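Local coordinates for FtsZ-like protein of unknown function (Nostoc punctiforme, PDB 3C8L), which is of unknown function but is FtsZ-like, belongs to a family of conserved hypothetical proteins and forms a four-chain assembly, at residues I56-A61 / K82-E87; A61-E66 / E107-I112. All blocks are in the same frame, centred on the assembly; numbering follows the deposited sequence. Where two conformers were deposited one is given.

Interaction 1 of 2, residues I56-A61 / K82-E87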
ATOM      1  N   ILE A  56      16.304  -1.130  15.436  1.00 10.80           N
ATOM      2  CA  ILE A  56      15.278  -0.594  14.563  1.00 10.97           C
ATOM      3  C   ILE A  56      15.142   0.904  14.802  1.00 11.40           C
ATOM      4  O   ILE A  56      14.795   1.340  15.887  1.00 13.87           O
ATOM      5  CB  ILE A  56      13.921  -1.294  14.755  1.00 11.51           C
ATOM      6  CG1 ILE A  56      14.088  -2.823  14.647  1.00 12.37           C
ATOM      7  CG2 ILE A  56      12.931  -0.758  13.706  1.00 12.80           C
ATOM      8  CD1 ILE A  56      12.784  -3.605  14.863  1.00 13.28           C
ATOM      9  N   GLU A  57      15.421   1.704  13.778  1.00 10.66           N
ATOM     10  CA  GLU A  57      15.294   3.145  13.856  1.00 11.20           C
ATOM     11  C   GLU A  57      14.085   3.563  13.022  1.00 10.58           C
ATOM     12  O   GLU A  57      13.970   3.183  11.845  1.00 15.64           O
ATOM     13  CB  GLU A  57      16.531   3.843  13.302  1.00 12.84           C
ATOM     14  CG  GLU A  57      17.808   3.649  14.071  1.00 15.49           C
ATOM     15  CD  GLU A  57      18.992   4.347  13.331  1.00 16.82           C
ATOM     16  OE1 GLU A  57      18.774   5.033  12.302  1.00 22.19           O
ATOM     17  OE2 GLU A  57      20.085   4.138  13.773  1.00 23.27           O
ATOM     18  N   VAL A  58      13.250   4.421  13.598  1.00  9.31           N
ATOM     19  CA  VAL A  58      12.058   4.900  12.937  1.00  8.57           C
ATOM     20  C   VAL A  58      12.187   6.397  12.710  1.00  9.03           C
ATOM     21  O   VAL A  58      12.511   7.132  13.647  1.00 10.09           O
ATOM     22  CB  VAL A  58      10.790   4.609  13.765  1.00  9.40           C
ATOM     23  CG1 VAL A  58       9.535   5.081  13.025  1.00 11.93           C
ATOM     24  CG2 VAL A  58      10.692   3.126  14.080  1.00 10.15           C
ATOM     25  N   GLN A  59      11.967   6.834  11.463  1.00  8.42           N
ATOM     26  CA  GLN A  59      11.986   8.239  11.088  1.00  9.18           C
ATOM     27  C   GLN A  59      10.585   8.591  10.607  1.00  9.02           C
ATOM     28  O   GLN A  59      10.107   7.983   9.633  1.00  9.48           O
ATOM     29  CB  GLN A  59      12.989   8.469   9.946  1.00  9.83           C
ATOM     30  CG  GLN A  59      13.079   9.914   9.482  1.00 10.64           C
ATOM     31  CD  GLN A  59      13.818  10.101   8.156  1.00 10.58           C
ATOM     32  OE1 GLN A  59      14.308   9.147   7.560  1.00 13.63           O
ATOM     33  NE2 GLN A  59      13.899  11.347   7.708  1.00 11.47           N
ATOM     34  N   VAL A  60       9.912   9.511  11.317  1.00  8.33           N
ATOM     35  CA  VAL A  60       8.578   9.970  10.950  1.00  9.04           C
ATOM     36  C   VAL A  60       8.548  11.440  10.569  1.00  8.97           C
ATOM     37  O   VAL A  60       9.212  12.256  11.213  1.00  9.78           O
ATOM     38  CB  VAL A  60       7.571   9.753  12.128  1.00  9.30           C
ATOM     39  CG1 VAL A  60       6.260  10.536  11.921  1.00 10.88           C
ATOM     40  CG2 VAL A  60       7.281   8.255  12.305  1.00 11.09           C
ATOM     41  N   ALA A  61       7.824  11.767   9.494  1.00  9.17           N
ATOM     42  CA  ALA A  61       7.583  13.144   9.078  1.00  9.74           C
ATOM     43  C   ALA A  61       6.067  13.306   9.058  1.00  9.32           C
ATOM     44  O   ALA A  61       5.349  12.492   8.455  1.00  9.31           O
ATOM     45  CB  ALA A  61       8.235  13.482   7.766  1.00 10.32           C
ATOM     46  N   LYS A  82      14.634  -0.081  19.836  1.00  9.81           N
ATOM     47  CA  LYS A  82      13.928   0.930  19.047  1.00 10.30           C
ATOM     48  C   LYS A  82      14.199   2.370  19.344  1.00 10.52           C
ATOM     49  O   LYS A  82      14.264   2.756  20.514  1.00 12.01           O
ATOM     50  CB  LYS A  82      12.409   0.783  19.326  1.00 12.32           C
ATOM     51  CG  LYS A  82      11.836  -0.583  19.231  1.00 12.70           C
ATOM     52  CD  LYS A  82      10.376  -0.659  19.724  1.00 11.60           C
ATOM     53  CE  LYS A  82       9.870  -2.039  19.933  1.00 13.50           C
ATOM     54  NZ  LYS A  82       8.506  -2.004  20.554  1.00 12.71           N
ATOM     55  N   THR A  83      14.293   3.187  18.293  1.00 10.44           N
ATOM     56  CA  THR A  83      14.422   4.616  18.464  1.00 11.90           C
ATOM     57  C   THR A  83      13.494   5.310  17.469  1.00 10.87           C
ATOM     58  O   THR A  83      13.165   4.748  16.396  1.00 11.57           O
ATOM     59  CB  THR A  83      15.828   5.139  18.267  1.00 14.00           C
ATOM     60  OG1 THR A  83      16.228   4.936  16.914  1.00 18.48           O
ATOM     61  CG2 THR A  83      16.818   4.490  19.197  1.00 15.91           C
ATOM     62  N   LEU A  84      13.104   6.534  17.796  1.00 10.67           N
ATOM     63  CA  LEU A  84      12.246   7.349  16.949  1.00 10.37           C
ATOM     64  C   LEU A  84      12.742   8.782  16.806  1.00 11.01           C
ATOM     65  O   LEU A  84      13.257   9.371  17.766  1.00 12.75           O
ATOM     66  CB  LEU A  84      10.811   7.453  17.563  1.00 10.85           C
ATOM     67  CG  LEU A  84       9.766   8.316  16.843  1.00 11.46           C
ATOM     68  CD1 LEU A  84       9.421   7.727  15.471  1.00 11.07           C
ATOM     69  CD2 LEU A  84       8.497   8.445  17.700  1.00 12.50           C
ATOM     70  N   THR A  85      12.623   9.306  15.586  1.00 10.11           N
ATOM     71  CA  THR A  85      12.797  10.730  15.344  1.00 10.52           C
ATOM     72  C   THR A  85      11.477  11.185  14.686  1.00 10.87           C
ATOM     73  O   THR A  85      10.843  10.411  13.933  1.00 11.27           O
ATOM     74  CB  THR A  85      13.988  11.101  14.467  1.00 11.77           C
ATOM     75  OG1 THR A  85      13.800  10.612  13.142  1.00 12.37           O
ATOM     76  CG2 THR A  85      15.286  10.578  15.072  1.00 13.29           C
ATOM     77  N   VAL A  86      11.038  12.397  15.006  1.00 11.09           N
ATOM     78  CA  VAL A  86       9.851  12.986  14.411  1.00 11.52           C
ATOM     79  C   VAL A  86      10.262  14.363  13.897  1.00 12.26           C
ATOM     80  O   VAL A  86      10.929  15.129  14.609  1.00 13.88           O
ATOM     81  CB  VAL A  86       8.672  13.113  15.395  1.00 12.20           C
ATOM     82  CG1 VAL A  86       7.408  13.435  14.653  1.00 14.50           C
ATOM     83  CG2 VAL A  86       8.457  11.781  16.132  1.00 12.72           C
ATOM     84  N   GLU A  87       9.863  14.682  12.672  1.00 10.62           N
ATOM     85  CA  GLU A  87      10.170  15.942  12.037  1.00 10.92           C
ATOM     86  C   GLU A  87       8.964  16.442  11.258  1.00 11.48           C
ATOM     87  O   GLU A  87       8.023  15.689  10.975  1.00 11.10           O
ATOM     88  CB  GLU A  87      11.375  15.768  11.083  1.00 11.45           C
ATOM     89  CG  GLU A  87      11.058  14.926   9.835  1.00 12.13           C
ATOM     90  CD  GLU A  87      12.293  14.501   9.095  1.00 13.56           C
ATOM     91  OE1 GLU A  87      12.757  15.264   8.221  1.00 15.80           O
ATOM     92  OE2 GLU A  87      12.873  13.468   9.461  1.00 15.03           O
TER
HETATM   93  O   HOH W   1      15.203   6.987  14.636  1.00 19.15           O
HETATM   94  O   HOH W   2      12.085  12.223  11.744  1.00 13.04           O

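Interaction 2 of 2, residues A61-E66 / E107-I112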
ATOM      1  N   ALA A  61       7.824  11.767   9.494  1.00  9.17           N
ATOM      2  CA  ALA A  61       7.583  13.144   9.078  1.00  9.74           C
ATOM      3  C   ALA A  61       6.067  13.306   9.058  1.00  9.32           C
ATOM      4  O   ALA A  61       5.349  12.492   8.455  1.00  9.31           O
ATOM      5  CB  ALA A  61       8.235  13.482   7.766  1.00 10.32           C
ATOM      6  N   VAL A  62       5.574  14.354   9.715  1.00  9.38           N
ATOM      7  CA  VAL A  62       4.140  14.557   9.836  1.00  9.46           C
ATOM      8  C   VAL A  62       3.885  16.015  10.235  1.00  9.31           C
ATOM      9  O   VAL A  62       4.780  16.662  10.785  1.00 10.26           O
ATOM     10  CB  VAL A  62       3.590  13.613  10.991  1.00  9.57           C
ATOM     11  CG1 VAL A  62       4.224  13.993  12.362  1.00 10.51           C
ATOM     12  CG2 VAL A  62       2.085  13.606  11.102  1.00 10.49           C
ATOM     13  N   PRO A  63       2.681  16.546   9.943  1.00 10.75           N
ATOM     14  CA  PRO A  63       2.374  17.877  10.466  1.00 10.82           C
ATOM     15  C   PRO A  63       2.270  17.812  12.006  1.00 10.62           C
ATOM     16  O   PRO A  63       1.879  16.784  12.562  1.00 10.79           O
ATOM     17  CB  PRO A  63       1.045  18.240   9.800  1.00 11.86           C
ATOM     18  CG  PRO A  63       0.864  17.256   8.702  1.00 14.44           C
ATOM     19  CD  PRO A  63       1.637  16.061   9.023  1.00 11.36           C
ATOM     20  N   TYR A  64       2.621  18.914  12.658  1.00 11.67           N
ATOM     21  CA  TYR A  64       2.572  19.040  14.128  1.00 11.63           C
ATOM     22  C   TYR A  64       3.391  17.926  14.781  1.00 10.82           C
ATOM     23  O   TYR A  64       2.897  17.217  15.674  1.00 11.61           O
ATOM     24  CB  TYR A  64       1.122  19.018  14.610  1.00 13.04           C
ATOM     25  CG  TYR A  64       0.209  19.927  13.837  1.00 13.90           C
ATOM     26  CD1 TYR A  64       0.277  21.304  13.993  1.00 15.21           C
ATOM     27  CD2 TYR A  64      -0.737  19.422  12.966  1.00 14.11           C
ATOM     28  CE1 TYR A  64      -0.558  22.143  13.270  1.00 16.35           C
ATOM     29  CE2 TYR A  64      -1.577  20.238  12.247  1.00 15.28           C
ATOM     30  CZ  TYR A  64      -1.488  21.602  12.400  1.00 15.35           C
ATOM     31  OH  TYR A  64      -2.324  22.450  11.716  1.00 17.05           O
ATOM     32  N   PRO A  65       4.668  17.784  14.387  1.00 11.00           N
ATOM     33  CA  PRO A  65       5.472  16.681  14.919  1.00 11.53           C
ATOM     34  C   PRO A  65       5.617  16.723  16.441  1.00 10.85           C
ATOM     35  O   PRO A  65       5.771  15.695  17.089  1.00 11.26           O
ATOM     36  CB  PRO A  65       6.820  16.868  14.223  1.00 11.40           C
ATOM     37  CG  PRO A  65       6.856  18.296  13.903  1.00 11.71           C
ATOM     38  CD  PRO A  65       5.480  18.639  13.507  1.00 11.22           C
ATOM     39  N   GLU A  66       5.578  17.919  17.004  1.00 11.63           N
ATOM     40  CA  GLU A  66       5.672  18.110  18.453  1.00 11.76           C
ATOM     41  C   GLU A  66       4.518  17.482  19.244  1.00 10.96           C
ATOM     42  O   GLU A  66       4.620  17.360  20.464  1.00 12.42           O
ATOM     43  CB  GLU A  66       5.771  19.619  18.807  1.00 12.61           C
ATOM     44  CG  GLU A  66       4.538  20.482  18.489  1.00 14.48           C
ATOM     45  CD  GLU A  66       4.292  20.870  17.033  1.00 15.03           C
ATOM     46  OE1 GLU A  66       5.118  20.527  16.160  1.00 14.66           O
ATOM     47  OE2 GLU A  66       3.250  21.515  16.764  1.00 18.01           O
ATOM     48  N   GLU A 107      -8.868  19.430   9.070  1.00 14.73           N
ATOM     49  CA  GLU A 107      -7.650  18.874   8.533  1.00 14.82           C
ATOM     50  C   GLU A 107      -7.518  17.354   8.608  1.00 13.58           C
ATOM     51  O   GLU A 107      -8.047  16.704   9.519  1.00 14.47           O
ATOM     52  CB  GLU A 107      -6.463  19.426   9.339  1.00 15.50           C
ATOM     53  CG  GLU A 107      -6.289  20.945   9.286  1.00 16.99           C
ATOM     54  CD  GLU A 107      -5.124  21.473  10.073  1.00 18.58           C
ATOM     55  OE1 GLU A 107      -4.522  20.739  10.843  1.00 20.01           O
ATOM     56  OE2 GLU A 107      -4.813  22.683   9.920  1.00 24.74           O
HETATM   57  N   MSE A 108      -6.949  16.784   7.555  1.00 12.12           N
HETATM   58  CA  MSE A 108      -6.584  15.357   7.552  0.67 11.90           C
HETATM   59  C   MSE A 108      -5.070  15.440   7.578  1.00 10.30           C
HETATM   60  O   MSE A 108      -4.475  16.194   6.800  1.00 11.83           O
HETATM   61  CB  MSE A 108      -7.022  14.535   6.337  0.67 12.84           C
HETATM   62  CG  MSE A 108      -8.485  14.292   6.210  0.67 13.68           C
HETATM   63 SE   MSE A 108      -8.827  12.814   5.007  0.50 15.66          SE
HETATM   64  CE  MSE A 108      -8.555  13.767   3.423  0.67 13.16           C
ATOM     65  N   LEU A 109      -4.453  14.655   8.455  1.00  9.90           N
ATOM     66  CA  LEU A 109      -3.013  14.645   8.622  1.00  9.27           C
ATOM     67  C   LEU A 109      -2.409  13.369   8.065  1.00  8.85           C
ATOM     68  O   LEU A 109      -2.839  12.258   8.425  1.00 10.10           O
ATOM     69  CB  LEU A 109      -2.650  14.777  10.109  1.00 10.10           C
ATOM     70  CG  LEU A 109      -3.347  15.927  10.862  1.00 10.87           C
ATOM     71  CD1 LEU A 109      -2.870  15.946  12.337  1.00 12.20           C
ATOM     72  CD2 LEU A 109      -3.101  17.271  10.201  1.00 12.27           C
ATOM     73  N   ILE A 110      -1.381  13.533   7.239  1.00  8.36           N
ATOM     74  CA  ILE A 110      -0.702  12.423   6.610  1.00  8.38           C
ATOM     75  C   ILE A 110       0.751  12.363   7.061  1.00  8.04           C
ATOM     76  O   ILE A 110       1.491  13.346   6.964  1.00  8.86           O
ATOM     77  CB  ILE A 110      -0.797  12.500   5.066  1.00  8.61           C
ATOM     78  CG1 ILE A 110      -2.253  12.627   4.612  1.00 10.17           C
ATOM     79  CG2 ILE A 110      -0.109  11.271   4.492  1.00 10.10           C
ATOM     80  CD1 ILE A 110      -2.413  12.851   3.135  1.00 10.89           C
ATOM     81  N   ALA A 111       1.142  11.215   7.625  1.00  7.91           N
ATOM     82  CA  ALA A 111       2.488  10.944   8.066  1.00  8.20           C
ATOM     83  C   ALA A 111       3.172   9.928   7.165  1.00  8.39           C
ATOM     84  O   ALA A 111       2.507   9.081   6.575  1.00  8.73           O
ATOM     85  CB  ALA A 111       2.487  10.320   9.514  1.00  9.02           C
ATOM     86  N   ILE A 112       4.487  10.056   7.122  1.00  8.34           N
ATOM     87  CA  ILE A 112       5.372   9.116   6.467  0.50  8.25           C
ATOM     88  C   ILE A 112       6.273   8.504   7.534  1.00  7.53           C
ATOM     89  O   ILE A 112       6.738   9.212   8.431  1.00  8.95           O
ATOM     90  CB  ILE A 112       6.260   9.826   5.444  0.50  9.19           C
ATOM     91  CG1 ILE A 112       5.393  10.342   4.304  0.50 10.36           C
ATOM     92  CG2 ILE A 112       7.379   8.904   4.916  0.50  9.44           C
ATOM     93  CD1 ILE A 112       6.127  11.261   3.437  0.50 11.24           C
TER

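Interaction 1 of 2, residues I56-A61 / K82-E87
Residues Ile56-Ala61 and Lys82-Glu87 run side by side as parallel strands, their axes 15° apart, and Val58 and Leu84 bring their CA atoms within 4.7 Å. The ladder alternates as parallel pairing requires: Val58 N donates to Thr83 O at 2.8 Å, then Val58 O accepts from Thr85 N at 2.9 Å, and Val60 repeats the pattern with Thr85 and Glu87. This is the pairing of a beta-alpha-beta crossover through helix 70-74. On the apolar face, branched Val58, Val60 and Leu84 lie beneath helices 70-74 and 22-34, while Pro65 and Val68 of the loop cover Val86. Leu84 CD1 reaches back across the strands, 3.6 Å from Val58 CG1 and 3.9 Å from Val60 CG2. The other face is mainly polar. Gln59, its chain stretched out from a chi1 of 180°, sends NE2 to Glu87 OE2 at 2.9 Å, almost straight at 171° but from above the carboxylate plane. NE2 is also hydrogen-bonded to Ile92 O of the second subunit. A water linking Val60 O and Thr85 OG1 also donates to Glu87 OE2, at 2.7 Å. Replacing Glu87 by alanine would probably leave the Gln59 amide freer to turn and this water without one of its anchors. A single carboxylate oxygen thus gathers an amide and a water, on a water-lined face that meets another subunit.

Interaction 2 of 2, residues A61-E66 / E107-I112
Tyr64 sets the edge of its ring against Leu109, with CD2 of the leucine lying in the ring plane 3.9 Å from Tyr64 CE2. The setting is an antiparallel pairing in the mixed sheet: strand 55-62 is bridged to strand 107-120 at Ala61 and Ile112, and the chain turns off through Pro63 and Tyr64. Ala61 and Ile112 form a hydrogen-bonded pair, Ala61 N giving to Ile112 O at 3.0 Å and Ile112 N to Ala61 O at 2.9 Å. Ala111, with only a methyl group, suits the close approach of Val62, whose CG2 lies 3.7 Å from the alanine CB, and helix 22-34 covers this side through Pro22 and Ala25. Pro63 has no N-H with which to prolong the ladder, and its ring CD rests 3.4 Å from Ile110 O; Ile110 is also joined by a backbone hydrogen bond to Met91 of strand 81-94. Beyond it, Pro63 CG touches Leu109 CD2 at 4.2 Å. Leu109 thus packs against both Pro63 and Tyr64 of the departing loop, with Pro22 also against it. With chi1 at -47°, CG of Tyr64 sits anti to its carbonyl carbon, which carries the ring out along strand 107-120 as far as Glu107. There, ring and carboxylate are nearly coplanar, 17° apart, and the Tyr64 hydroxyl OH donates to the syn lone pair of Glu107 OE1 at 2.9 Å.

From the N terminus, strand 55-62 supplies the first partner of both contacts, and Ala61 belongs to each. The chain then leaves through residues 63-66 and helix 70-74 before strand 81-94 returns, where interaction 1 closes a loop of 20 residues. It continues to strand 107-120, where interaction 2 closes one of 40. Since the segments alternate along the chain, the two closures cross. Strand 55-62 thus lies between 81-94 on one edge and 107-120 on the other. Farther along, 81-94 pairs with 107-120 directly. Glu87 O, probably hydrogen-bonded to Val62 N, and Val86, packed on Pro65, join the contacts. Both also touch the second subunit.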